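Local coordinates for protein MmcR (Streptomyces lavendulae, PDB 3GWZ) that transfers the methyl group of S-adenosyl-L-methionine to the 6-hydroxyl of demethylated mitomycins, building the quinone methoxy group of mitomycins A and B, at residues H139-E144 against V159-S164; L216-L221 against T246-A251; R228-E233 against E255-D260; H276-W281 against L303-N308. One frame throughout, in Å; residues are numbered along the deposited sequence.

Contact 1 of 4, residues H139-E144 against V159-S164; sequences HWRAWE and VANGTS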
# COMPACT_ATOMS: atom_id res chain seq x y z
N HIS A 139 -18.77 15.52 -10.33
CA HIS A 139 -19.22 14.33 -11.02
C HIS A 139 -20.68 14.09 -10.62
O HIS A 139 -21.57 14.05 -11.46
CB HIS A 139 -18.32 13.15 -10.63
CG HIS A 139 -18.55 11.90 -11.43
ND1 HIS A 139 -19.72 11.17 -11.34
CD2 HIS A 139 -17.74 11.22 -12.27
CE1 HIS A 139 -19.63 10.11 -12.13
NE2 HIS A 139 -18.43 10.12 -12.71
N TRP A 140 -20.92 13.96 -9.32
CA TRP A 140 -22.29 13.78 -8.81
C TRP A 140 -23.22 14.90 -9.31
O TRP A 140 -24.38 14.65 -9.61
CB TRP A 140 -22.27 13.74 -7.27
CG TRP A 140 -23.57 13.34 -6.60
CD1 TRP A 140 -24.51 14.18 -6.06
CD2 TRP A 140 -24.03 12.00 -6.34
NE1 TRP A 140 -25.53 13.45 -5.51
CE2 TRP A 140 -25.26 12.11 -5.67
CE3 TRP A 140 -23.52 10.73 -6.63
CZ2 TRP A 140 -26.00 10.99 -5.28
CZ3 TRP A 140 -24.25 9.62 -6.24
CH2 TRP A 140 -25.48 9.76 -5.57
N ARG A 141 -22.72 16.13 -9.38
CA ARG A 141 -23.60 17.23 -9.79
C ARG A 141 -24.02 17.17 -11.25
O ARG A 141 -25.09 17.65 -11.62
CB ARG A 141 -23.02 18.61 -9.46
CG ARG A 141 -24.12 19.68 -9.49
CD ARG A 141 -23.67 21.06 -9.07
NE ARG A 141 -23.33 21.13 -7.66
CZ ARG A 141 -23.66 22.14 -6.86
NH1 ARG A 141 -24.37 23.16 -7.33
NH2 ARG A 141 -23.30 22.12 -5.58
N ALA A 142 -23.18 16.58 -12.10
CA ALA A 142 -23.60 16.41 -13.49
C ALA A 142 -24.85 15.54 -13.55
O ALA A 142 -25.76 15.79 -14.35
CB ALA A 142 -22.45 15.81 -14.34
N TRP A 143 -24.91 14.54 -12.67
CA TRP A 143 -26.08 13.65 -12.59
C TRP A 143 -27.31 14.37 -12.02
O TRP A 143 -28.45 14.03 -12.35
CB TRP A 143 -25.76 12.40 -11.76
CG TRP A 143 -24.87 11.50 -12.55
CD1 TRP A 143 -23.50 11.42 -12.48
CD2 TRP A 143 -25.28 10.59 -13.58
NE1 TRP A 143 -23.04 10.51 -13.40
CE2 TRP A 143 -24.11 9.98 -14.08
CE3 TRP A 143 -26.52 10.23 -14.10
CZ2 TRP A 143 -24.15 9.03 -15.10
CZ3 TRP A 143 -26.56 9.28 -15.12
CH2 TRP A 143 -25.38 8.68 -15.60
N GLU A 144 -27.07 15.35 -11.16
CA GLU A 144 -28.15 16.19 -10.64
C GLU A 144 -28.98 16.73 -11.80
O GLU A 144 -30.20 16.82 -11.72
CB GLU A 144 -27.55 17.34 -9.83
CG GLU A 144 -28.59 18.28 -9.19
CD GLU A 144 -27.95 19.57 -8.73
OE1 GLU A 144 -27.16 19.54 -7.76
OE2 GLU A 144 -28.22 20.62 -9.36
N VAL A 159 -24.03 22.86 -17.40
CA VAL A 159 -25.05 23.59 -16.67
C VAL A 159 -24.90 23.35 -15.16
O VAL A 159 -25.14 24.25 -14.35
CB VAL A 159 -26.47 23.23 -17.18
CG1 VAL A 159 -26.88 21.85 -16.70
CG2 VAL A 159 -27.47 24.27 -16.73
N ALA A 160 -24.47 22.16 -14.78
CA ALA A 160 -24.30 21.84 -13.37
C ALA A 160 -23.10 22.56 -12.74
O ALA A 160 -23.17 23.07 -11.63
CB ALA A 160 -24.14 20.32 -13.20
N ASN A 161 -21.99 22.58 -13.46
CA ASN A 161 -20.72 23.00 -12.89
C ASN A 161 -20.15 24.31 -13.42
O ASN A 161 -19.12 24.78 -12.94
CB ASN A 161 -19.69 21.88 -13.08
CG ASN A 161 -20.09 20.62 -12.35
OD1 ASN A 161 -20.32 20.65 -11.15
ND2 ASN A 161 -20.17 19.51 -13.08
N GLY A 162 -20.80 24.89 -14.42
CA GLY A 162 -20.40 26.20 -14.92
C GLY A 162 -19.19 26.16 -15.83
O GLY A 162 -18.61 27.19 -16.14
N THR A 163 -18.81 24.95 -16.25
CA THR A 163 -17.68 24.76 -17.15
C THR A 163 -17.81 23.37 -17.77
O THR A 163 -18.56 22.54 -17.26
CB THR A 163 -16.31 24.88 -16.41
OG1 THR A 163 -15.25 24.91 -17.37
CG2 THR A 163 -16.09 23.70 -15.47
N SER A 164 -17.11 23.12 -18.88
CA SER A 164 -17.18 21.82 -19.54
C SER A 164 -16.26 20.81 -18.88
O SER A 164 -15.32 21.17 -18.16
CB SER A 164 -16.82 21.95 -21.03
OG SER A 164 -15.44 22.20 -21.19
O HOH W 1 -25.05 24.21 -10.22

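Contact 2 of 4, residues L216-L221 against T246-A251; sequences LMAAVL and TGRGLA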
# COMPACT_ATOMS: atom_id res chain seq x y z
N LEU A 216 -1.83 2.17 -23.91
CA LEU A 216 -2.06 1.44 -25.15
C LEU A 216 -0.79 1.44 -26.01
O LEU A 216 -0.35 0.39 -26.47
CB LEU A 216 -3.24 2.01 -25.94
CG LEU A 216 -3.47 1.31 -27.29
CD1 LEU A 216 -3.73 -0.17 -27.09
CD2 LEU A 216 -4.62 1.96 -28.07
N MSE A 217 -0.22 2.62 -26.22
CA MSE A 217 1.02 2.71 -27.02
C MSE A 217 2.14 1.89 -26.36
O MSE A 217 2.92 1.22 -27.05
CB MSE A 217 1.45 4.16 -27.22
CG MSE A 217 2.63 4.34 -28.18
SE MSE A 217 2.10 3.98 -30.02
CE MSE A 217 2.30 2.05 -30.04
N ALA A 218 2.22 1.93 -25.03
CA ALA A 218 3.25 1.19 -24.31
C ALA A 218 3.12 -0.31 -24.52
O ALA A 218 4.10 -0.99 -24.79
CB ALA A 218 3.25 1.55 -22.81
N ALA A 219 1.90 -0.83 -24.42
CA ALA A 219 1.65 -2.26 -24.59
C ALA A 219 1.99 -2.72 -26.01
O ALA A 219 2.63 -3.76 -26.20
CB ALA A 219 0.21 -2.58 -24.26
N VAL A 220 1.55 -1.95 -27.00
CA VAL A 220 1.81 -2.28 -28.39
C VAL A 220 3.31 -2.21 -28.72
O VAL A 220 3.85 -3.08 -29.40
CB VAL A 220 0.98 -1.40 -29.36
CG1 VAL A 220 1.36 -1.67 -30.81
CG2 VAL A 220 -0.50 -1.65 -29.15
N LEU A 221 4.00 -1.18 -28.21
CA LEU A 221 5.43 -1.06 -28.43
C LEU A 221 6.18 -2.22 -27.78
O LEU A 221 7.06 -2.82 -28.39
CB LEU A 221 5.97 0.28 -27.92
CG LEU A 221 5.47 1.53 -28.66
CD1 LEU A 221 5.95 2.77 -27.95
CD2 LEU A 221 5.91 1.53 -30.13
N THR A 246 8.31 7.14 -20.46
CA THR A 246 9.73 7.27 -20.15
C THR A 246 10.15 6.29 -19.05
O THR A 246 11.17 5.61 -19.17
CB THR A 246 10.07 8.70 -19.73
OG1 THR A 246 9.76 9.58 -20.82
CG2 THR A 246 11.55 8.82 -19.38
N GLY A 247 9.35 6.21 -17.99
CA GLY A 247 9.65 5.33 -16.87
C GLY A 247 9.52 3.85 -17.21
O GLY A 247 10.00 2.99 -16.47
N ARG A 248 8.86 3.56 -18.33
CA ARG A 248 8.80 2.19 -18.82
C ARG A 248 9.87 1.92 -19.89
O ARG A 248 9.85 0.89 -20.55
CB ARG A 248 7.39 1.83 -19.29
CG ARG A 248 6.46 1.45 -18.12
CD ARG A 248 5.01 1.31 -18.52
NE ARG A 248 4.79 0.20 -19.44
CZ ARG A 248 3.59 -0.19 -19.87
NH1 ARG A 248 2.51 0.45 -19.44
NH2 ARG A 248 3.47 -1.20 -20.72
N GLY A 249 10.80 2.85 -20.03
CA GLY A 249 11.93 2.67 -20.93
C GLY A 249 11.58 2.79 -22.40
O GLY A 249 12.23 2.18 -23.26
N LEU A 250 10.57 3.59 -22.72
CA LEU A 250 10.09 3.66 -24.10
C LEU A 250 10.22 5.05 -24.73
O LEU A 250 9.74 5.26 -25.85
CB LEU A 250 8.64 3.17 -24.18
CG LEU A 250 8.42 1.67 -24.02
CD1 LEU A 250 6.94 1.37 -23.79
CD2 LEU A 250 8.93 0.92 -25.25
N ALA A 251 10.88 5.97 -24.04
CA ALA A 251 11.02 7.34 -24.53
C ALA A 251 11.75 7.43 -25.87
O ALA A 251 11.47 8.33 -26.66
CB ALA A 251 11.71 8.22 -23.49

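Contact 3 of 4, residues R228-E233 against E255-D260; sequences RGTLLE and EILPGD. With SAH (S-adenosyl-L-homocysteine), chain G.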
# COMPACT_ATOMS: atom_id res chain seq x y z
N ARG A 228 7.74 1.93 -33.98
CA ARG A 228 7.92 3.20 -33.28
C ARG A 228 6.61 3.97 -33.29
O ARG A 228 5.77 3.77 -34.17
CB ARG A 228 9.06 4.03 -33.87
CG ARG A 228 8.70 4.88 -35.05
CD ARG A 228 9.84 5.84 -35.37
NE ARG A 228 9.58 6.62 -36.58
CZ ARG A 228 9.86 6.19 -37.81
NH1 ARG A 228 10.40 4.99 -38.00
NH2 ARG A 228 9.59 6.96 -38.86
N GLY A 229 6.42 4.84 -32.31
CA GLY A 229 5.11 5.44 -32.13
C GLY A 229 5.12 6.93 -31.86
O GLY A 229 6.16 7.52 -31.57
N THR A 230 3.94 7.53 -31.98
CA THR A 230 3.73 8.90 -31.58
C THR A 230 2.45 8.95 -30.78
O THR A 230 1.43 8.42 -31.21
CB THR A 230 3.58 9.83 -32.81
OG1 THR A 230 4.75 9.73 -33.63
CG2 THR A 230 3.39 11.27 -32.36
N LEU A 231 2.51 9.58 -29.62
CA LEU A 231 1.31 9.76 -28.80
C LEU A 231 0.86 11.21 -28.87
O LEU A 231 1.59 12.12 -28.46
CB LEU A 231 1.59 9.38 -27.36
CG LEU A 231 0.28 9.50 -26.58
CD1 LEU A 231 -0.04 8.21 -25.89
CD2 LEU A 231 0.33 10.68 -25.63
N LEU A 232 -0.35 11.42 -29.37
CA LEU A 232 -0.95 12.75 -29.48
C LEU A 232 -1.98 12.94 -28.37
O LEU A 232 -2.90 12.15 -28.25
CB LEU A 232 -1.62 12.89 -30.85
CG LEU A 232 -2.59 14.05 -31.12
CD1 LEU A 232 -1.90 15.38 -30.94
CD2 LEU A 232 -3.15 13.92 -32.53
N GLU A 233 -1.82 14.00 -27.57
CA GLU A 233 -2.75 14.31 -26.49
C GLU A 233 -2.77 15.81 -26.18
O GLU A 233 -1.85 16.54 -26.58
CB GLU A 233 -2.38 13.55 -25.20
CG GLU A 233 -3.22 12.30 -24.93
CD GLU A 233 -4.63 12.63 -24.53
OE1 GLU A 233 -4.92 13.81 -24.28
OE2 GLU A 233 -5.46 11.70 -24.47
N GLU A 255 7.49 9.25 -29.73
CA GLU A 255 7.46 10.70 -29.70
C GLU A 255 6.17 11.16 -29.01
O GLU A 255 5.11 10.58 -29.24
CB GLU A 255 7.50 11.24 -31.13
CG GLU A 255 7.16 12.72 -31.23
CD GLU A 255 7.18 13.21 -32.66
OE1 GLU A 255 6.40 14.14 -32.99
OE2 GLU A 255 7.96 12.66 -33.47
N ILE A 256 6.29 12.19 -28.18
CA ILE A 256 5.14 12.82 -27.54
C ILE A 256 4.74 14.09 -28.31
O ILE A 256 5.55 15.00 -28.48
CB ILE A 256 5.47 13.26 -26.11
CG1 ILE A 256 5.98 12.07 -25.27
CG2 ILE A 256 4.26 13.93 -25.47
CD1 ILE A 256 5.02 10.91 -25.18
N LEU A 257 3.49 14.16 -28.74
CA LEU A 257 2.99 15.29 -29.51
C LEU A 257 1.84 15.97 -28.78
O LEU A 257 0.70 15.51 -28.85
CB LEU A 257 2.53 14.81 -30.88
CG LEU A 257 1.91 15.89 -31.78
CD1 LEU A 257 2.87 17.07 -31.94
CD2 LEU A 257 1.54 15.28 -33.14
N PRO A 258 2.14 17.05 -28.06
CA PRO A 258 1.08 17.87 -27.46
C PRO A 258 0.31 18.54 -28.58
O PRO A 258 0.93 19.17 -29.43
CB PRO A 258 1.86 18.92 -26.65
CG PRO A 258 3.24 18.33 -26.48
CD PRO A 258 3.48 17.54 -27.72
N GLY A 259 -1.01 18.40 -28.60
CA GLY A 259 -1.77 18.93 -29.72
C GLY A 259 -3.27 18.73 -29.58
O GLY A 259 -3.76 18.35 -28.52
N ASP A 260 -3.97 18.99 -30.67
CA ASP A 260 -5.43 18.99 -30.69
C ASP A 260 -5.85 18.21 -31.92
O ASP A 260 -5.56 18.63 -33.05
CB ASP A 260 -5.92 20.45 -30.78
CG ASP A 260 -7.43 20.56 -30.92
OD1 ASP A 260 -8.11 19.53 -31.11
OD2 ASP A 260 -7.93 21.70 -30.83
N SAH G . -7.23 6.75 -25.51
CA SAH G . -7.17 6.84 -24.01
CB SAH G . -7.99 8.00 -23.41
CG SAH G . -9.50 8.00 -23.72
SD SAH G . -10.34 9.32 -22.86
C SAH G . -7.63 5.54 -23.42
O SAH G . -7.37 5.27 -22.24
OXT SAH G . -8.27 4.72 -24.09
C5' SAH G . -10.42 10.53 -24.17
C4' SAH G . -9.14 11.37 -24.32
O4' SAH G . -9.25 12.39 -25.34
C3' SAH G . -8.67 12.12 -23.07
O3' SAH G . -7.41 11.57 -22.65
C2' SAH G . -8.48 13.58 -23.49
O2' SAH G . -7.27 14.17 -22.99
C1' SAH G . -8.36 13.47 -24.99
N9 SAH G . -8.80 14.67 -25.74
C8 SAH G . -9.97 15.33 -25.58
N7 SAH G . -10.05 16.36 -26.46
C5 SAH G . -8.91 16.35 -27.20
C6 SAH G . -8.36 17.15 -28.31
N6 SAH G . -9.08 18.19 -28.79
N1 SAH G . -7.13 16.81 -28.80
C2 SAH G . -6.44 15.78 -28.30
N3 SAH G . -6.88 15.00 -27.29
C4 SAH G . -8.09 15.24 -26.72

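Contact 4 of 4, residues H276-W281 against L303-N308; sequences HVLHDW and LLVIDN. With SAH (S-adenosyl-L-homocysteine), chain G.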
# COMPACT_ATOMS: atom_id res chain seq x y z
N HIS A 276 -11.56 4.82 -27.31
CA HIS A 276 -12.44 5.50 -26.37
C HIS A 276 -12.35 7.02 -26.53
O HIS A 276 -12.38 7.77 -25.55
CB HIS A 276 -12.13 5.08 -24.93
CG HIS A 276 -12.43 3.64 -24.65
ND1 HIS A 276 -13.56 3.01 -25.13
CD2 HIS A 276 -11.75 2.71 -23.95
CE1 HIS A 276 -13.56 1.75 -24.73
NE2 HIS A 276 -12.47 1.54 -24.01
N VAL A 277 -12.23 7.46 -27.78
CA VAL A 277 -12.22 8.88 -28.07
C VAL A 277 -13.49 9.25 -28.81
O VAL A 277 -14.22 10.16 -28.39
CB VAL A 277 -10.96 9.31 -28.86
CG1 VAL A 277 -11.16 10.70 -29.50
CG2 VAL A 277 -9.74 9.31 -27.95
N LEU A 278 -13.79 8.54 -29.90
CA LEU A 278 -14.90 8.95 -30.75
C LEU A 278 -16.22 8.92 -30.00
O LEU A 278 -17.12 9.70 -30.30
CB LEU A 278 -14.98 8.09 -32.01
CG LEU A 278 -13.74 8.23 -32.90
CD1 LEU A 278 -13.90 7.38 -34.15
CD2 LEU A 278 -13.51 9.71 -33.27
N HIS A 279 -16.36 8.05 -29.01
CA HIS A 279 -17.62 7.99 -28.27
C HIS A 279 -17.85 9.20 -27.35
O HIS A 279 -18.94 9.36 -26.79
CB HIS A 279 -17.80 6.64 -27.56
CG HIS A 279 -16.91 6.44 -26.37
ND1 HIS A 279 -17.01 5.33 -25.56
CD2 HIS A 279 -15.93 7.21 -25.84
CE1 HIS A 279 -16.11 5.41 -24.58
NE2 HIS A 279 -15.45 6.55 -24.73
N ASP A 280 -16.84 10.06 -27.23
CA ASP A 280 -17.01 11.32 -26.51
C ASP A 280 -17.69 12.39 -27.35
O ASP A 280 -18.11 13.41 -26.81
CB ASP A 280 -15.66 11.89 -26.09
CG ASP A 280 -14.92 10.99 -25.12
OD1 ASP A 280 -15.57 10.16 -24.46
OD2 ASP A 280 -13.69 11.12 -25.03
N TRP A 281 -17.79 12.17 -28.66
CA TRP A 281 -18.14 13.24 -29.60
C TRP A 281 -19.42 12.99 -30.41
O TRP A 281 -19.75 11.85 -30.72
CB TRP A 281 -16.96 13.50 -30.55
CG TRP A 281 -15.69 13.84 -29.80
CD1 TRP A 281 -14.65 13.00 -29.50
CD2 TRP A 281 -15.37 15.11 -29.21
NE1 TRP A 281 -13.69 13.67 -28.77
CE2 TRP A 281 -14.11 14.97 -28.58
CE3 TRP A 281 -16.02 16.35 -29.15
CZ2 TRP A 281 -13.50 16.02 -27.90
CZ3 TRP A 281 -15.41 17.39 -28.49
CH2 TRP A 281 -14.16 17.22 -27.87
N LEU A 303 -6.48 2.32 -39.93
CA LEU A 303 -6.97 3.00 -38.73
C LEU A 303 -7.72 1.98 -37.89
O LEU A 303 -8.56 1.24 -38.41
CB LEU A 303 -7.92 4.14 -39.11
CG LEU A 303 -8.76 4.73 -37.97
CD1 LEU A 303 -7.88 5.34 -36.90
CD2 LEU A 303 -9.72 5.79 -38.52
N LEU A 304 -7.39 1.93 -36.60
CA LEU A 304 -8.12 1.08 -35.66
C LEU A 304 -8.96 1.94 -34.73
O LEU A 304 -8.45 2.59 -33.82
CB LEU A 304 -7.16 0.24 -34.81
CG LEU A 304 -6.11 -0.59 -35.55
CD1 LEU A 304 -5.33 -1.45 -34.56
CD2 LEU A 304 -6.76 -1.45 -36.64
N VAL A 305 -10.27 1.96 -34.97
CA VAL A 305 -11.17 2.57 -34.03
C VAL A 305 -11.46 1.53 -32.96
O VAL A 305 -12.01 0.47 -33.24
CB VAL A 305 -12.47 3.05 -34.71
CG1 VAL A 305 -13.49 3.44 -33.65
CG2 VAL A 305 -12.18 4.23 -35.62
N ILE A 306 -11.06 1.82 -31.73
CA ILE A 306 -11.21 0.86 -30.64
C ILE A 306 -12.21 1.42 -29.64
O ILE A 306 -11.92 2.38 -28.93
CB ILE A 306 -9.85 0.57 -29.98
CG1 ILE A 306 -8.86 0.08 -31.05
CG2 ILE A 306 -9.99 -0.45 -28.86
CD1 ILE A 306 -7.41 0.03 -30.59
N ASP A 307 -13.40 0.86 -29.61
CA ASP A 307 -14.43 1.44 -28.75
C ASP A 307 -15.50 0.44 -28.36
O ASP A 307 -15.47 -0.72 -28.78
CB ASP A 307 -15.04 2.69 -29.41
CG ASP A 307 -15.06 3.90 -28.48
OD1 ASP A 307 -15.30 3.71 -27.26
OD2 ASP A 307 -14.84 5.04 -28.95
N ASN A 308 -16.42 0.89 -27.52
CA ASN A 308 -17.54 0.08 -27.10
C ASN A 308 -18.54 0.07 -28.24
O ASN A 308 -18.97 1.12 -28.70
CB ASN A 308 -18.15 0.65 -25.82
CG ASN A 308 -17.12 0.84 -24.71
OD1 ASN A 308 -16.28 -0.03 -24.47
ND2 ASN A 308 -17.17 1.98 -24.02
N SAH G . -7.23 6.75 -25.51
CA SAH G . -7.17 6.84 -24.01
CB SAH G . -7.99 8.00 -23.41
CG SAH G . -9.50 8.00 -23.72
SD SAH G . -10.34 9.32 -22.86
C SAH G . -7.63 5.54 -23.42
O SAH G . -7.37 5.27 -22.24
OXT SAH G . -8.27 4.72 -24.09
C5' SAH G . -10.42 10.53 -24.17
C4' SAH G . -9.14 11.37 -24.32
O4' SAH G . -9.25 12.39 -25.34
C3' SAH G . -8.67 12.12 -23.07
O3' SAH G . -7.41 11.57 -22.65
C2' SAH G . -8.48 13.58 -23.49
O2' SAH G . -7.27 14.17 -22.99
C1' SAH G . -8.36 13.47 -24.99
N9 SAH G . -8.80 14.67 -25.74
C8 SAH G . -9.97 15.33 -25.58
N7 SAH G . -10.05 16.36 -26.46
C5 SAH G . -8.91 16.35 -27.20
C6 SAH G . -8.36 17.15 -28.31
N6 SAH G . -9.08 18.19 -28.79
N1 SAH G . -7.13 16.81 -28.80
C2 SAH G . -6.44 15.78 -28.30
N3 SAH G . -6.88 15.00 -27.29
C4 SAH G . -8.09 15.24 -26.72
O HOH W 2 -12.53 5.79 -30.28

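Contact 1 of 4, residues H139-E144 against V159-S164
A160 sets its CB against the backbone of R141, with CB only 3.2 Å from R141 O and 4.0 Å from A142 CA, so the end of helix 157-161 rests closely on helix 137-144. The same methyl also meets the aliphatic part of the arginine, at 3.8 Å from R141 CG. A160 O faces the far end of that side chain, with R141 CD 3.3 Å away, and a water makes the polar link between the two residues, giving a hydrogen to A160 O at 2.6 Å and accepting one from R141 NH1 at 3.1 Å, in the plane of the guanidinium. R141 gets there with CG anti to the backbone N (chi1 -162°) and a bend at chi3. N161 follows, its amide slanting across the arginine with the two planes 47° apart; OD1 lies 3.8 Å from R141 CB, while ND2 donates to the backbone oxygen of W138. G162 then ends the helix, and S164 OG caps the next one at Q167 N. R141 NE forms a salt bridge with E144 of the second subunit, and R141 NH2 of that subunit pairs with E144 here. No direct hydrogen bond spans the two segments: methyl-to-backbone packing sets their spacing, and the water carries the polar link. One arginine thus serves two surfaces, its shaft and NH1 turned to the chain's own helix end, NE and NH2 given to the homodimer interface.

Contact 2 of 4, residues L216-L221 against T246-A251
R248 NH2 makes a salt bridge with D222 OD2 while its guanidinium lies flat on A218, so the charged group is paired with a carboxylate through NH2 and covered on one face by a methyl. The contact joins helix 215-223 to the turn that follows helix 235-247 in the Rossmann-like fold of class I methyltransferases, and helix 235-247 ends here in a Schellman motif: G249, with positive phi, is the C-prime residue, its N bonded to T246 O at 2.9 Å and L250 N returning to L245 O. R248 and L250, which flank the glycine, both point toward helix 215-223. R248 starts with CG anti to the carbonyl carbon (chi1 -81°) and bends at chi3; A218 CB sits 3.3 Å above the centre of the guanidinium plane and 3.4 Å from R248 CZ. L250 follows the same first-torsion choice and parts its two methyls over successive turns of the helix. L250 CD1 packs on A218, 3.7 Å from A218 CA, so the small alanine is met by both the arginine plane and the leucine branch. Further along, L221 O accepts a hydrogen bond from R253 NH2, a second tie to the chain that follows the motif, and L221 also packs on C254 in the adjoining strand. The R248 side chain additionally packs on R72 of the third subunit. The remaining apolar touch belongs to the other leucine branch: L250 CD2 stands 4.0 Å from L221 CB.

Contact 3 of 4, residues R228-E233 against E255-D260
L231 is gripped through both of its backbone polar atoms: its N donates to E255 O at 2.8 Å and its O accepts from L257 N, also at 2.8 Å. The first bond meets the oxygen almost head-on, with a C=O...N angle of 172°. The parallel ladder runs on with E255 N to G229 O, E233 N to L257 O, the longest at 3.2 Å, and G259 N to E233 O at 2.9 Å, carrying the pairing just past the end of strand 254-258. At that end the side chains turn to the bound S-adenosyl-L-homocysteine. The E233 carboxylate takes the two ribose hydroxyls in a fork, O2' to OE1 and O3' to OE2, each 2.7 Å; a bend at chi2 (-71°) brings it round, and G212 N donates to OE2 as well. D260 OD1 receives the adenine N6 at 2.8 Å in a nearly straight bond, and F262 N also reaches this oxygen. Outward from the ladder, T230 and E255 lie side by side on the same face as L232 and L257, where L232 CD1 rests 3.9 Å from L257 CG and also touches G259 CA. On the other face L231 CB meets I256 CD1, and helix 235-247 packs over both through A241, A238, R242 and L245. Strand 228-233, helix 235-247 and strand 254-258 form a beta-alpha-beta unit of the Rossmann-like methyltransferase fold, with E233 at the end of strand 228-233 holding the ribose and D260, just past strand 254-258, binding the adenine amine.

Contact 4 of 4, residues H276-W281 against L303-N308
With CG anti to the carbonyl carbon in H276 (chi1 -65°) and set between backbone N and carbonyl carbon in H279 (chi1 72°), both imidazoles converge on the D307 carboxylate. H276 ND1 donates to D307 OD1 at 2.8 Å; the acid lies near the ring plane, but the oxygen is met from above its carboxylate plane, the two planes standing 68° apart. N308 N donates to the same oxygen from its anti side. The H279 ring instead turns a face to D307, and its ND1 bonds to E333 OE1. D307 OD2 receives a water, 2.8 Å away, that also accepts from V277 N, and a weak bond from H279 N at 3.4 Å. H276 N to I306 O fastens the backbones at 3.0 Å, while L278 CD1 packs crosswise on V305 CG2. The substrate-binding N308 puts OD1 3.3 Å from H276 CE1 and ND2 at the edge of H279, its ND2 held by E333. On the cofactor side, W281 presents a ring edge to adenine N7, and D280 OD2 lies 3.4 Å from SAH C5'. H276 NE2 bonds to E190, so carboxylates hold both its nitrogens. This is consistent with D307 acting from the second shell, tying the loop that carries H279, the probable proton acceptor, to the strand that supplies N308.

In the fold
From the N terminus, contact 1 comes first, closing a short helical loop around helix 146-152 beside the dimer interface; it touches none of the others. The remaining three lie in the cofactor-binding domain. Contacts 2 and 3 cross, their segments alternating along the chain: contact 2 brings the end of helix 235-247 back to helix 215-223, and contact 3 closes the beta-alpha-beta crossover through helix 235-247. They touch where M217 and L221 pack on G229, at the edge of the seven-stranded sheet. Contact 4 follows in series, closing the excursion through helix 283-296 back to strand 302-308, and L216 of contact 2 packs on its I306. Contacts 3 and 4 do not touch but share one sheet and one cofactor molecule.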